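Local structure of glutamate receptor 1 (4IO2) at residues Ile8-Val14 / Phe54-Leu60; Tyr67-Val71 / Ala82-Ile86; Asp78-Ala82 / Ile209-Trp215; Asn131-Ile137 / Phe156-Arg162. The protein binds glutamate through this extracellular ligand-binding domain and probably opens an ion channel in response. One frame throughout, in Å; residues are numbered along the deposited sequence.

Contact 1 (Ile8-Val14 / Phe54-Leu60); sequences ITLRIGV and FVADVQL
I8 O takes the N-H of V55 at 2.8 Å, and V55 O in turn receives L10 N at 2.9 Å. The same alternation carries on down the pair: D57 N gives to L10 O, D57 O accepts I12 N, and Q59 N then reaches I12 O at 2.8 Å. V14 N closes the run on Q59 O. L10 and I12 are thereby satisfied through both N and O, V14 through its N, while R11 and G13, turned the other way, bond through their backbones to D80, I81 and I83. CA-H groups of T9, R11 and G13 add weaker contacts to the carbonyls of V55, D57 and Q59. These are the edge strand 55-60 and the central strand 9-14 of the parallel three-stranded sheet of this lobe, with helix 40-52 between them in the chain and packed on one face of the sheet. On that face sits F54, its CG between the backbone N and carbonyl carbon (chi1 57°), a torsion that turns the ring under L10 CD1. That methyl stands 4.0 Å from the centroid, over the face, and I12 CD1 comes to CE1 at 4.1 Å; L48 and R49 of the helix also touch F54. An alanine here is likely to open a gap beneath L10 CD1 and take from I12 CD1 and the helix a shared apolar surface. On the other face, R11 CG runs alongside D57 OD2 at 3.6 Å, but the guanidinium goes past it to a salt bridge with D80 and a bond to G77 O.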
# COMPACT_ATOMS: atom_id res chain seq x y z
N ILE A 8 -3.65 -12.90 -25.03
CA ILE A 8 -4.21 -11.59 -25.38
C ILE A 8 -3.07 -10.60 -25.53
O ILE A 8 -2.14 -10.62 -24.74
CB ILE A 8 -5.15 -11.09 -24.25
CG1 ILE A 8 -6.30 -12.09 -24.02
CG2 ILE A 8 -5.61 -9.67 -24.50
CD1 ILE A 8 -7.18 -12.31 -25.23
N THR A 9 -3.16 -9.73 -26.53
CA THR A 9 -2.18 -8.68 -26.67
C THR A 9 -2.57 -7.46 -25.85
O THR A 9 -3.70 -6.99 -25.94
CB THR A 9 -2.01 -8.27 -28.16
OG1 THR A 9 -1.53 -9.39 -28.90
CG2 THR A 9 -1.02 -7.10 -28.31
N LEU A 10 -1.64 -6.98 -25.03
CA LEU A 10 -1.82 -5.74 -24.27
C LEU A 10 -0.91 -4.68 -24.78
O LEU A 10 0.31 -4.86 -24.80
CB LEU A 10 -1.48 -5.94 -22.81
CG LEU A 10 -2.41 -6.82 -22.03
CD1 LEU A 10 -1.83 -6.95 -20.63
CD2 LEU A 10 -3.81 -6.28 -22.04
N ARG A 11 -1.48 -3.54 -25.13
CA ARG A 11 -0.72 -2.31 -25.38
C ARG A 11 -0.42 -1.68 -24.02
O ARG A 11 -1.33 -1.26 -23.28
CB ARG A 11 -1.52 -1.32 -26.24
CG ARG A 11 -1.89 -1.81 -27.63
CD ARG A 11 -2.93 -0.89 -28.27
NE ARG A 11 -4.09 -0.80 -27.40
CZ ARG A 11 -4.95 0.22 -27.34
NH1 ARG A 11 -4.87 1.26 -28.17
NH2 ARG A 11 -5.91 0.18 -26.44
N ILE A 12 0.86 -1.68 -23.66
CA ILE A 12 1.32 -1.28 -22.32
C ILE A 12 2.06 0.05 -22.40
O ILE A 12 3.14 0.11 -22.96
CB ILE A 12 2.26 -2.32 -21.71
CG1 ILE A 12 1.61 -3.69 -21.69
CG2 ILE A 12 2.70 -1.87 -20.30
CD1 ILE A 12 2.50 -4.82 -21.14
N GLY A 13 1.43 1.11 -21.90
CA GLY A 13 2.07 2.41 -21.86
C GLY A 13 3.08 2.48 -20.72
O GLY A 13 2.80 2.03 -19.59
N VAL A 14 4.27 3.00 -21.04
CA VAL A 14 5.31 3.25 -20.06
C VAL A 14 5.79 4.67 -20.23
O VAL A 14 5.51 5.32 -21.25
CB VAL A 14 6.48 2.22 -20.18
CG1 VAL A 14 6.02 0.78 -19.94
CG2 VAL A 14 7.22 2.30 -21.49
N PHE A 54 0.20 -13.22 -21.64
CA PHE A 54 -0.22 -12.19 -22.60
C PHE A 54 0.93 -11.89 -23.57
O PHE A 54 2.08 -12.27 -23.35
CB PHE A 54 -0.71 -10.90 -21.90
CG PHE A 54 0.28 -10.24 -20.98
CD1 PHE A 54 1.31 -9.44 -21.46
CD2 PHE A 54 0.12 -10.38 -19.62
CE1 PHE A 54 2.19 -8.82 -20.58
CE2 PHE A 54 1.02 -9.79 -18.74
CZ PHE A 54 2.05 -9.00 -19.23
N VAL A 55 0.60 -11.19 -24.64
CA VAL A 55 1.60 -10.69 -25.57
C VAL A 55 1.79 -9.19 -25.25
O VAL A 55 0.82 -8.42 -25.24
CB VAL A 55 1.17 -10.91 -27.02
CG1 VAL A 55 2.17 -10.32 -27.98
CG2 VAL A 55 1.03 -12.43 -27.28
N ALA A 56 3.03 -8.80 -24.97
CA ALA A 56 3.34 -7.44 -24.58
C ALA A 56 3.68 -6.56 -25.77
O ALA A 56 4.61 -6.83 -26.52
CB ALA A 56 4.48 -7.43 -23.60
N ASP A 57 2.90 -5.51 -25.94
CA ASP A 57 3.20 -4.46 -26.90
C ASP A 57 3.52 -3.17 -26.13
O ASP A 57 2.64 -2.39 -25.78
CB ASP A 57 2.01 -4.28 -27.85
CG ASP A 57 2.17 -3.11 -28.81
OD1 ASP A 57 3.31 -2.63 -28.98
OD2 ASP A 57 1.15 -2.69 -29.42
N VAL A 58 4.80 -3.00 -25.82
CA VAL A 58 5.25 -1.95 -24.91
C VAL A 58 5.44 -0.65 -25.70
O VAL A 58 6.14 -0.64 -26.71
CB VAL A 58 6.55 -2.34 -24.22
CG1 VAL A 58 7.06 -1.19 -23.36
CG2 VAL A 58 6.36 -3.60 -23.40
N GLN A 59 4.77 0.40 -25.27
CA GLN A 59 4.76 1.68 -25.97
C GLN A 59 5.20 2.79 -25.03
O GLN A 59 4.53 3.08 -24.04
CB GLN A 59 3.37 1.96 -26.50
CG GLN A 59 2.89 0.98 -27.55
CD GLN A 59 3.55 1.20 -28.90
OE1 GLN A 59 3.90 2.31 -29.25
NE2 GLN A 59 3.73 0.13 -29.66
N LEU A 60 6.34 3.41 -25.33
CA LEU A 60 6.83 4.55 -24.56
C LEU A 60 5.99 5.79 -24.87
O LEU A 60 5.80 6.17 -26.06
CB LEU A 60 8.28 4.80 -24.92
CG LEU A 60 9.01 5.99 -24.27
CD1 LEU A 60 9.11 5.77 -22.76
CD2 LEU A 60 10.39 6.16 -24.91

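Contact 2 (Tyr67-Val71 / Ala82-Ile86); sequences YTGLV and AIGDI. With GLU (glutamic acid), chain E.
The hydroxyl of Y67 is gripped twice: it donates to D85 OD1 over 2.7 Å and is also hydrogen-bonded to R162 NH2. D85 OD1 is met on its syn side, with Y67 OH 32° out of the carboxylate plane, and ring and carboxylate stand 78° apart. D85 is the centre of an inverse gamma turn, and its CG sits between the backbone N and carbonyl carbon (chi1 50°), which carries the carboxylate to the hydroxyl while its carbonyl serves the ligand: D85 O accepts the amino N of the bound glutamate at 2.8 Å. S17 OG holds the other carboxylate oxygen, OD2. Over the centre of one face of the Y67 ring lies the ligand CB, 3.5 Å above the plane, and I86 CG1 meets the ring edge at CD2. Farther along helix 67-75, L70 CD2 fits against I86 CD1 at 3.8 Å and against the methyl of A82. A phenylalanine in place of Y67 would probably leave D85 OD1 and R162 NH2 without their common mate. A lobe 1 tyrosine laid over the agonist, beside a backbone carbonyl that takes its amino group, is typical of the glutamate pocket in ionotropic receptor ligand-binding domains.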
# COMPACT_ATOMS: atom_id res chain seq x y z
N TYR A 67 2.30 12.74 -16.07
CA TYR A 67 1.72 11.56 -15.43
C TYR A 67 0.19 11.60 -15.58
O TYR A 67 -0.41 10.58 -15.98
CB TYR A 67 2.22 11.44 -13.98
CG TYR A 67 3.59 10.81 -13.96
CD1 TYR A 67 4.72 11.56 -14.23
CD2 TYR A 67 3.74 9.47 -13.74
CE1 TYR A 67 5.99 10.97 -14.28
CE2 TYR A 67 4.98 8.84 -13.80
CZ TYR A 67 6.11 9.61 -14.07
OH TYR A 67 7.38 9.06 -14.12
N THR A 68 -0.43 12.74 -15.28
CA THR A 68 -1.86 12.78 -15.47
C THR A 68 -2.22 12.66 -16.95
O THR A 68 -3.24 12.03 -17.28
CB THR A 68 -2.50 13.98 -14.74
OG1 THR A 68 -2.36 13.76 -13.34
CG2 THR A 68 -4.01 14.04 -15.06
N GLY A 69 -1.35 13.15 -17.85
CA GLY A 69 -1.54 12.96 -19.29
C GLY A 69 -1.54 11.49 -19.73
O GLY A 69 -2.35 11.07 -20.58
N LEU A 70 -0.66 10.70 -19.14
CA LEU A 70 -0.61 9.26 -19.41
C LEU A 70 -1.92 8.60 -18.97
O LEU A 70 -2.48 7.75 -19.71
CB LEU A 70 0.59 8.63 -18.69
CG LEU A 70 0.74 7.12 -18.85
CD1 LEU A 70 0.96 6.72 -20.28
CD2 LEU A 70 1.86 6.66 -17.98
N VAL A 71 -2.41 8.95 -17.78
CA VAL A 71 -3.67 8.39 -17.29
C VAL A 71 -4.82 8.75 -18.25
O VAL A 71 -5.64 7.89 -18.60
CB VAL A 71 -3.93 8.91 -15.86
CG1 VAL A 71 -5.30 8.58 -15.37
CG2 VAL A 71 -2.86 8.33 -14.92
N ALA A 82 -1.22 0.83 -18.20
CA ALA A 82 -0.00 1.65 -18.09
C ALA A 82 0.73 1.28 -16.79
O ALA A 82 0.13 1.16 -15.73
CB ALA A 82 -0.31 3.16 -18.14
N ILE A 83 2.02 1.05 -16.93
CA ILE A 83 2.87 0.60 -15.84
C ILE A 83 4.00 1.57 -15.62
O ILE A 83 4.74 1.89 -16.56
CB ILE A 83 3.45 -0.81 -16.08
CG1 ILE A 83 2.35 -1.85 -16.35
CG2 ILE A 83 4.25 -1.22 -14.86
CD1 ILE A 83 2.90 -3.24 -16.70
N GLY A 84 4.14 2.03 -14.39
CA GLY A 84 5.21 2.92 -14.05
C GLY A 84 5.10 3.37 -12.61
O GLY A 84 4.39 2.80 -11.76
N ASP A 85 5.85 4.43 -12.30
CA ASP A 85 5.80 5.10 -10.99
C ASP A 85 4.62 6.07 -10.99
O ASP A 85 4.80 7.28 -10.95
CB ASP A 85 7.12 5.82 -10.68
CG ASP A 85 7.66 6.73 -11.79
OD1 ASP A 85 7.28 6.62 -12.96
OD2 ASP A 85 8.56 7.57 -11.47
N ILE A 86 3.40 5.49 -11.05
CA ILE A 86 2.17 6.24 -11.23
C ILE A 86 1.37 6.17 -9.94
O ILE A 86 0.93 5.10 -9.50
CB ILE A 86 1.33 5.65 -12.38
CG1 ILE A 86 2.13 5.57 -13.69
CG2 ILE A 86 0.11 6.46 -12.60
CD1 ILE A 86 1.50 4.65 -14.73
N GLU E . 4.31 9.39 -9.18
CA GLU E . 4.01 10.75 -9.63
C GLU E . 2.63 10.81 -10.27
O GLU E . 2.06 9.74 -10.57
CB GLU E . 5.05 11.28 -10.62
CG GLU E . 6.51 11.30 -10.14
CD GLU E . 6.83 12.32 -9.05
OE1 GLU E . 5.97 13.14 -8.73
OE2 GLU E . 8.00 12.34 -8.57
OXT GLU E . 2.11 11.93 -10.46

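Contact 3 (Asp78-Ala82 / Ile209-Trp215); sequences DYDIA and IVTPKEW
I81 meets W215 through a branch set by its first torsion: with CG1 between the backbone N and carbonyl carbon (chi1 62°), CG2 swings opposite the carbonyl carbon and comes within 3.5 Å of W215 CH2. The indole arrives from its own side with CG opposite the backbone N (chi1 -164°), lying over the chain that leads to it, so that one ring face covers T211 CB and P212 CD, the latter 3.6 Å below the plane. A type II turn from P212 to W215 brings the tryptophan back over the strand end, while E214 on that turn reaches G1 of the second subunit. Behind this, A82 and V210 form a single antiparallel hydrogen-bonded pair, A82 N to V210 O at 3.0 Å and V210 N to A82 O at 2.9 Å. I209 CG2 tucks against I81 CB at 4.0 Å, and the I209 side chain goes on to L221 and I225 of helix 218-230. The bridge ties the edge strand 81-82 of the parallel sheet to the end of the long strand 200-211. D80 sends its carboxylate to R11, but D80 O is buried against P212 CD at 3.2 Å and has no polar partner in the model. Main-chain bonds and apolar contacts therefore carry this junction, with no ion pair across it, and burying D80 O probably costs some stability.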
# COMPACT_ATOMS: atom_id res chain seq x y z
N ASP A 78 -5.84 4.82 -25.62
CA ASP A 78 -4.55 4.80 -26.31
C ASP A 78 -3.68 3.62 -25.90
O ASP A 78 -2.78 3.22 -26.64
CB ASP A 78 -3.76 6.08 -26.06
CG ASP A 78 -4.46 7.34 -26.58
OD1 ASP A 78 -5.62 7.30 -27.08
OD2 ASP A 78 -3.81 8.40 -26.46
N TYR A 79 -3.98 3.07 -24.73
CA TYR A 79 -3.26 1.93 -24.16
C TYR A 79 -4.31 1.03 -23.50
O TYR A 79 -5.41 1.48 -23.18
CB TYR A 79 -2.25 2.38 -23.09
CG TYR A 79 -1.29 3.46 -23.54
CD1 TYR A 79 -0.25 3.20 -24.44
CD2 TYR A 79 -1.44 4.76 -23.11
CE1 TYR A 79 0.62 4.19 -24.85
CE2 TYR A 79 -0.55 5.77 -23.52
CZ TYR A 79 0.46 5.49 -24.40
OH TYR A 79 1.30 6.52 -24.77
N ASP A 80 -3.94 -0.22 -23.25
CA ASP A 80 -4.75 -1.13 -22.44
C ASP A 80 -4.44 -1.05 -20.97
O ASP A 80 -5.35 -1.05 -20.15
CB ASP A 80 -4.61 -2.57 -22.94
CG ASP A 80 -5.05 -2.70 -24.39
OD1 ASP A 80 -6.18 -2.22 -24.72
OD2 ASP A 80 -4.29 -3.23 -25.20
N ILE A 81 -3.16 -1.01 -20.64
CA ILE A 81 -2.73 -0.75 -19.27
C ILE A 81 -1.56 0.23 -19.33
O ILE A 81 -0.96 0.41 -20.39
CB ILE A 81 -2.33 -2.02 -18.46
CG1 ILE A 81 -1.13 -2.72 -19.11
CG2 ILE A 81 -3.53 -2.94 -18.36
CD1 ILE A 81 -0.59 -3.93 -18.28
N ALA A 82 -1.22 0.83 -18.20
CA ALA A 82 -0.00 1.65 -18.09
C ALA A 82 0.73 1.28 -16.79
O ALA A 82 0.13 1.16 -15.73
CB ALA A 82 -0.31 3.16 -18.14
N ILE A 209 -0.81 -0.22 -11.26
CA ILE A 209 -0.95 -0.34 -12.71
C ILE A 209 -2.31 0.27 -13.10
O ILE A 209 -3.32 -0.06 -12.52
CB ILE A 209 -0.81 -1.80 -13.17
CG1 ILE A 209 0.62 -2.25 -12.87
CG2 ILE A 209 -1.14 -1.92 -14.66
CD1 ILE A 209 0.89 -3.70 -13.25
N VAL A 210 -2.31 1.16 -14.08
CA VAL A 210 -3.52 1.80 -14.54
C VAL A 210 -4.23 0.87 -15.49
O VAL A 210 -3.62 0.34 -16.40
CB VAL A 210 -3.20 3.13 -15.28
CG1 VAL A 210 -4.50 3.83 -15.64
CG2 VAL A 210 -2.32 4.04 -14.46
N THR A 211 -5.53 0.71 -15.30
CA THR A 211 -6.37 -0.11 -16.18
C THR A 211 -7.66 0.65 -16.46
O THR A 211 -8.02 1.58 -15.76
CB THR A 211 -6.72 -1.49 -15.57
OG1 THR A 211 -7.76 -1.37 -14.61
CG2 THR A 211 -5.54 -2.15 -14.90
N PRO A 212 -8.42 0.19 -17.45
CA PRO A 212 -9.74 0.78 -17.62
C PRO A 212 -10.62 0.52 -16.41
O PRO A 212 -10.42 -0.50 -15.74
CB PRO A 212 -10.30 0.04 -18.86
CG PRO A 212 -9.07 -0.41 -19.60
CD PRO A 212 -8.09 -0.77 -18.52
N LYS A 213 -11.62 1.36 -16.18
CA LYS A 213 -12.61 1.04 -15.19
C LYS A 213 -13.39 -0.20 -15.62
O LYS A 213 -13.57 -0.45 -16.81
CB LYS A 213 -13.56 2.22 -15.00
CG LYS A 213 -12.88 3.39 -14.30
CD LYS A 213 -13.89 4.42 -13.89
CE LYS A 213 -14.42 5.20 -15.05
NZ LYS A 213 -15.40 6.23 -14.57
N GLU A 214 -13.81 -0.98 -14.64
CA GLU A 214 -14.63 -2.18 -14.89
C GLU A 214 -13.98 -3.15 -15.89
O GLU A 214 -14.65 -3.71 -16.75
CB GLU A 214 -16.05 -1.78 -15.32
CG GLU A 214 -16.75 -0.98 -14.24
CD GLU A 214 -18.06 -0.42 -14.66
OE1 GLU A 214 -18.75 -1.08 -15.48
OE2 GLU A 214 -18.42 0.68 -14.16
N TRP A 215 -12.67 -3.38 -15.77
CA TRP A 215 -11.91 -4.13 -16.76
C TRP A 215 -12.12 -5.62 -16.64
O TRP A 215 -12.07 -6.16 -15.54
CB TRP A 215 -10.42 -3.85 -16.52
CG TRP A 215 -9.48 -4.20 -17.59
CD1 TRP A 215 -9.63 -4.01 -18.94
CD2 TRP A 215 -8.18 -4.73 -17.41
NE1 TRP A 215 -8.48 -4.39 -19.61
CE2 TRP A 215 -7.57 -4.83 -18.68
CE3 TRP A 215 -7.45 -5.12 -16.27
CZ2 TRP A 215 -6.29 -5.32 -18.84
CZ3 TRP A 215 -6.20 -5.60 -16.43
CH2 TRP A 215 -5.61 -5.68 -17.71

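Contact 4 (Asn131-Ile137 / Phe156-Arg162); sequences NRIGIRI and FYPLKSR. With GLU (glutamic acid), chain E.
Strands 134-136 and 157-159 are the two parallel strands of a beta-alpha-beta unit whose helix is 140-148, and their end reaches the glutamate pocket. Y157 N bonds I133 O, Y157 O takes I135 N, and L159 N meets I135 O at 2.9 Å; I137 N to L159 O ends the ladder at 3.1 Å. L159 CD1 lies 3.5 Å from the G134 carbonyl carbon, where a side chain on G134 would probably collide with it. On the other face I135 CB stands over the F156 ring, 3.9 Å from the centroid. R136 leaves the strand with CG against L159 CB, then bends at chi3 (-73°), which turns NH2 onto OE2 of the bound glutamate at 2.8 Å, near the guanidinium plane. R162, extended from CG to NE, lays a guanidinium face against R136 NH1, its NE 3.6 Å away; both arginines gather round the ligand, though R162 NH2 nears it at the ligand CG, its polar end being engaged by Y67. S161 caps helix 162-170 through E164 N. M165 of that helix packs on R136 and L159, Y145 meets the F156 ring edge-to-face, and strand 177-180 touches I135 and R136.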
# COMPACT_ATOMS: atom_id res chain seq x y z
N ASN A 131 6.44 31.31 -5.27
CA ASN A 131 7.13 31.16 -6.54
C ASN A 131 8.57 30.62 -6.47
O ASN A 131 9.27 30.48 -7.51
CB ASN A 131 7.19 32.43 -7.30
CG ASN A 131 7.41 32.20 -8.77
OD1 ASN A 131 6.78 31.36 -9.37
ND2 ASN A 131 8.21 33.01 -9.35
N ARG A 132 9.05 30.36 -5.25
CA ARG A 132 10.29 29.61 -5.13
C ARG A 132 10.11 28.14 -4.79
O ARG A 132 11.09 27.41 -4.56
CB ARG A 132 11.22 30.33 -4.17
CG ARG A 132 11.60 31.73 -4.76
CD ARG A 132 12.82 32.45 -4.20
NE ARG A 132 14.02 31.62 -4.34
CZ ARG A 132 14.85 31.59 -5.39
NH1 ARG A 132 14.70 32.35 -6.44
NH2 ARG A 132 15.86 30.73 -5.38
N ILE A 133 8.85 27.72 -4.78
CA ILE A 133 8.53 26.30 -4.76
C ILE A 133 8.18 25.79 -6.18
O ILE A 133 7.17 26.18 -6.72
CB ILE A 133 7.37 26.06 -3.78
CG1 ILE A 133 7.69 26.65 -2.39
CG2 ILE A 133 7.03 24.55 -3.70
CD1 ILE A 133 6.49 26.73 -1.50
N GLY A 134 9.04 24.97 -6.81
CA GLY A 134 8.77 24.45 -8.15
C GLY A 134 7.96 23.16 -8.08
O GLY A 134 8.20 22.32 -7.23
N ILE A 135 6.94 23.07 -8.93
CA ILE A 135 6.10 21.90 -8.98
C ILE A 135 5.92 21.44 -10.43
O ILE A 135 5.54 22.21 -11.28
CB ILE A 135 4.71 22.17 -8.34
CG1 ILE A 135 4.82 22.49 -6.82
CG2 ILE A 135 3.75 20.97 -8.60
CD1 ILE A 135 5.14 21.38 -5.91
N ARG A 136 6.18 20.17 -10.70
CA ARG A 136 5.90 19.57 -12.01
C ARG A 136 4.40 19.40 -12.24
O ARG A 136 3.69 18.69 -11.52
CB ARG A 136 6.62 18.23 -12.15
CG ARG A 136 8.12 18.36 -12.25
CD ARG A 136 8.80 17.00 -12.12
NE ARG A 136 8.72 16.54 -10.71
CZ ARG A 136 8.70 15.31 -10.29
NH1 ARG A 136 8.66 14.30 -11.18
NH2 ARG A 136 8.73 15.05 -9.00
N ILE A 137 3.92 20.09 -13.25
CA ILE A 137 2.53 20.03 -13.63
C ILE A 137 2.11 18.57 -13.93
O ILE A 137 2.85 17.80 -14.53
CB ILE A 137 2.32 20.95 -14.86
CG1 ILE A 137 2.56 22.44 -14.53
CG2 ILE A 137 0.98 20.70 -15.49
CD1 ILE A 137 1.59 23.03 -13.60
N PHE A 156 2.59 28.20 -7.49
CA PHE A 156 3.93 27.60 -7.50
C PHE A 156 4.66 28.00 -8.77
O PHE A 156 4.04 28.49 -9.67
CB PHE A 156 3.83 26.09 -7.43
CG PHE A 156 2.95 25.47 -8.48
CD1 PHE A 156 3.45 25.17 -9.72
CD2 PHE A 156 1.67 25.15 -8.18
CE1 PHE A 156 2.65 24.50 -10.66
CE2 PHE A 156 0.85 24.52 -9.13
CZ PHE A 156 1.32 24.24 -10.36
N TYR A 157 5.99 27.77 -8.84
CA TYR A 157 6.74 27.89 -10.11
C TYR A 157 6.53 26.62 -10.95
O TYR A 157 6.86 25.54 -10.49
CB TYR A 157 8.26 28.04 -9.81
CG TYR A 157 9.09 28.33 -11.03
CD1 TYR A 157 9.65 27.31 -11.77
CD2 TYR A 157 9.38 29.63 -11.39
CE1 TYR A 157 10.40 27.56 -12.88
CE2 TYR A 157 10.14 29.90 -12.52
CZ TYR A 157 10.67 28.87 -13.24
OH TYR A 157 11.44 29.14 -14.33
N PRO A 158 6.00 26.78 -12.18
CA PRO A 158 5.59 25.56 -12.94
C PRO A 158 6.78 24.87 -13.62
O PRO A 158 7.65 25.54 -14.19
CB PRO A 158 4.62 26.11 -13.97
CG PRO A 158 5.15 27.59 -14.19
CD PRO A 158 5.59 28.05 -12.82
N LEU A 159 6.84 23.55 -13.56
CA LEU A 159 7.93 22.77 -14.19
C LEU A 159 7.32 21.75 -15.17
O LEU A 159 6.32 21.10 -14.85
CB LEU A 159 8.76 22.05 -13.16
CG LEU A 159 9.39 22.94 -12.06
CD1 LEU A 159 9.77 22.06 -10.83
CD2 LEU A 159 10.54 23.74 -12.65
N LYS A 160 7.95 21.63 -16.33
CA LYS A 160 7.46 20.74 -17.38
C LYS A 160 8.07 19.33 -17.35
O LYS A 160 7.62 18.44 -18.06
CB LYS A 160 7.73 21.35 -18.75
CG LYS A 160 7.04 22.68 -18.97
CD LYS A 160 7.31 23.25 -20.36
CE LYS A 160 6.49 24.52 -20.61
NZ LYS A 160 6.61 25.03 -21.99
N SER A 161 9.09 19.14 -16.54
CA SER A 161 9.86 17.88 -16.57
C SER A 161 10.79 17.77 -15.39
O SER A 161 11.01 18.76 -14.71
CB SER A 161 10.72 17.82 -17.82
OG SER A 161 11.73 18.82 -17.75
N ARG A 162 11.28 16.55 -15.12
CA ARG A 162 12.33 16.40 -14.14
C ARG A 162 13.56 17.24 -14.48
O ARG A 162 14.15 17.88 -13.61
CB ARG A 162 12.69 14.93 -13.98
CG ARG A 162 11.59 14.13 -13.33
CD ARG A 162 12.04 12.70 -13.06
NE ARG A 162 10.96 11.89 -12.49
CZ ARG A 162 10.05 11.20 -13.17
NH1 ARG A 162 10.05 11.13 -14.48
NH2 ARG A 162 9.12 10.57 -12.48
N GLU E . 4.31 9.39 -9.18
CA GLU E . 4.01 10.75 -9.63
C GLU E . 2.63 10.81 -10.27
O GLU E . 2.06 9.74 -10.57
CB GLU E . 5.05 11.28 -10.62
CG GLU E . 6.51 11.30 -10.14
CD GLU E . 6.83 12.32 -9.05
OE1 GLU E . 5.97 13.14 -8.73
OE2 GLU E . 8.00 12.34 -8.57
OXT GLU E . 2.11 11.93 -10.46
O HOH W 1 4.30 31.38 -10.15
O HOH W 2 5.18 18.59 -15.77

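Overall arrangement
Contacts 1 and 3 meet in one sheet: strand 9-14 lies between 55-60 and 81-82, and G13 N bonds I81 O. Contact 2 shares A82 with contact 3 and leads from that sheet to the pocket. Contacts 2 and 3 are buried, whereas contact 1 has one face covered and one largely at the surface, and contact 4 is covered on both faces around I135, R136 and L159 but exposed at N131, P158 and I137. Contacts 1 and 4 are both parallel strand pairs, about 31 Å apart between centres. Contact 1 is mainly ladder and apolar cover; contacts 2 and 4 end in polar groups on the same bound glutamate, linked by the Y67-R162 hydrogen bond and weakly by D85 with R162.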